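Local coordinates for ZT_dimer domain-containing protein (Thermotoga maritima, PDB 6VDA), which probably transports divalent metal ions such as zinc across the membrane as a cation diffusion facilitator, this chain being its C-terminal domain, at residues H81-P84 against L85-E89. Sequence-based numbering, arbitrary orientation.
With ZN (zinc ion), chain B; SO4 (sulfate ion), chain D; SO4 (sulfate ion), chain C.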
loop_
_atom_site.group_PDB
_atom_site.type_symbol
_atom_site.label_atom_id
_atom_site.label_comp_id
_atom_site.label_asym_id
_atom_site.label_seq_id
_atom_site.Cartn_x
_atom_site.Cartn_y
_atom_site.Cartn_z
ATOM N N HIS A 81 -1.295 1.097 -4.527
ATOM C CA HIS A 81 0.016 0.500 -4.174
ATOM C C HIS A 81 1.001 0.795 -5.311
ATOM O O HIS A 81 0.599 0.678 -6.493
ATOM C CB HIS A 81 -0.182 -0.983 -3.855
ATOM C CG HIS A 81 -1.293 -1.201 -2.882
ATOM N ND1 HIS A 81 -2.476 -1.838 -3.234
ATOM C CD2 HIS A 81 -1.436 -0.812 -1.592
ATOM C CE1 HIS A 81 -3.279 -1.868 -2.191
ATOM N NE2 HIS A 81 -2.665 -1.240 -1.170
ATOM N N VAL A 82 2.217 1.229 -4.974
ATOM C CA VAL A 82 3.261 1.607 -5.975
ATOM C C VAL A 82 4.361 0.539 -5.976
ATOM O O VAL A 82 4.835 0.175 -4.887
ATOM C CB VAL A 82 3.818 3.013 -5.694
ATOM C CG1 VAL A 82 5.078 3.290 -6.496
ATOM C CG2 VAL A 82 2.763 4.083 -5.953
ATOM N N GLU A 83 4.730 0.051 -7.164
ATOM C CA GLU A 83 5.789 -0.970 -7.358
ATOM C C GLU A 83 6.779 -0.485 -8.408
ATOM O O GLU A 83 6.442 0.350 -9.249
ATOM C CB GLU A 83 5.207 -2.295 -7.844
ATOM C CG GLU A 83 4.065 -2.826 -7.004
ATOM C CD GLU A 83 3.345 -3.982 -7.673
ATOM O OE1 GLU A 83 3.907 -4.546 -8.625
ATOM O OE2 GLU A 83 2.226 -4.315 -7.246
ATOM N N PRO A 84 8.015 -1.029 -8.408
ATOM C CA PRO A 84 8.948 -0.832 -9.514
ATOM C C PRO A 84 8.472 -1.498 -10.814
ATOM O O PRO A 84 7.810 -2.525 -10.742
ATOM C CB PRO A 84 10.247 -1.519 -9.062
ATOM C CG PRO A 84 10.077 -1.731 -7.570
ATOM C CD PRO A 84 8.584 -1.875 -7.348
ATOM N N LEU A 85 8.848 -0.917 -11.957
ATOM C CA LEU A 85 8.661 -1.524 -13.301
ATOM C C LEU A 85 9.189 -2.957 -13.265
ATOM O O LEU A 85 10.391 -3.131 -12.956
ATOM C CB LEU A 85 9.423 -0.712 -14.356
ATOM C CG LEU A 85 8.835 0.652 -14.710
ATOM C CD1 LEU A 85 9.598 1.279 -15.864
ATOM C CD2 LEU A 85 7.358 0.543 -15.053
ATOM N N GLY A 86 8.322 -3.923 -13.576
ATOM C CA GLY A 86 8.674 -5.346 -13.748
ATOM C C GLY A 86 8.732 -6.085 -12.424
ATOM O O GLY A 86 9.481 -7.062 -12.337
ATOM N N ASN A 87 7.957 -5.638 -11.431
ATOM C CA ASN A 87 7.948 -6.189 -10.050
ATOM C C ASN A 87 7.455 -7.644 -10.082
ATOM O O ASN A 87 6.667 -7.974 -10.992
ATOM C CB ASN A 87 7.084 -5.326 -9.127
ATOM C CG ASN A 87 7.024 -5.859 -7.713
ATOM O OD1 ASN A 87 8.052 -5.987 -7.059
ATOM N ND2 ASN A 87 5.834 -6.183 -7.238
ATOM N N VAL A 88 7.891 -8.464 -9.115
ATOM C CA VAL A 88 7.479 -9.892 -8.932
ATOM C C VAL A 88 6.607 -10.006 -7.668
ATOM O O VAL A 88 6.837 -10.927 -6.862
ATOM C CB VAL A 88 8.718 -10.808 -8.870
ATOM C CG1 VAL A 88 8.365 -12.262 -9.155
ATOM C CG2 VAL A 88 9.820 -10.331 -9.810
ATOM N N GLU A 89 5.624 -9.109 -7.520
ATOM C CA GLU A 89 4.773 -8.918 -6.306
ATOM C C GLU A 89 5.583 -9.208 -5.032
ATOM O O GLU A 89 5.835 -8.311 -4.214
ATOM C CB GLU A 89 3.516 -9.787 -6.390
ATOM C CG GLU A 89 2.707 -9.584 -7.666
ATOM C CD GLU A 89 1.936 -8.275 -7.778
ATOM O OE1 GLU A 89 2.475 -7.225 -7.378
ATOM O OE2 GLU A 89 0.791 -8.310 -8.271
HETATM ZN ZN ZN B . 1.331 -5.536 -7.937
HETATM S S SO4 D . 2.592 0.975 -1.342
HETATM O O1 SO4 D . 1.314 1.365 -0.805
HETATM O O2 SO4 D . 3.584 1.018 -0.303
HETATM O O3 SO4 D . 2.498 -0.362 -1.862
HETATM O O4 SO4 D . 2.966 1.872 -2.399
HETATM S S SO4 C . 2.345 1.884 -0.648
HETATM O O1 SO4 C . 1.930 0.514 -0.502
HETATM O O2 SO4 C . 2.151 2.304 -2.009
HETATM O O3 SO4 C . 1.559 2.712 0.226
HETATM O O4 SO4 C . 3.734 2.008 -0.302
#
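The zinc site of this domain takes two of its four protein ligands from one tight turn, Glu83 before it, next to last in strand 75-84, and Glu89 after it, in the tail that follows. Glu83 OE2 binds the zinc ion at a modelled length of 1.7 Å, doubtfully short for a zinc-oxygen bond, and Glu89 OE1 reaches it at 2.1 Å. The two carboxylates are turned 60° against each other, and Glu83 OE2 and Glu89 OE1, only 2.9 Å apart, are held together by the metal between them. His29 and Asp45 complete the coordination, while Glu89 OE2 turns to a salt bridge with Arg30. Glu89 bends at chi2 (-72°), folding its carboxylate back to the metal.

The chain reverses through a type II beta turn from Pro84 to Asn87, closed by a weak hydrogen bond of 3.2 Å from Asn87 N to Pro84 O; Gly86 takes the positive phi of its third position. Strand 75-84 is an outer strand, within this chain, of the mixed sheet in this CDF dimerisation domain, and Pro84 packs on His58 of the second subunit. Asn87 also reaches the second oxygen of Glu83: with CG anti to the backbone N, its ND2 gives a weak, bent hydrogen bond of 2.9 Å to Glu83 OE1, the amide and carboxylate planes 65° apart, which may help fix the rotation of the carboxylate. Farther back on the strand, Val82 N donates to a sulfate, probably from the crystallisation liquor, modelled in two overlapping positions and bonded also by Val82 N of the second subunit. His81 ND1 is hydrogen-bonded to OD1 of the zinc ligand Asp45, a second-shell contact that probably helps orient that carboxylate.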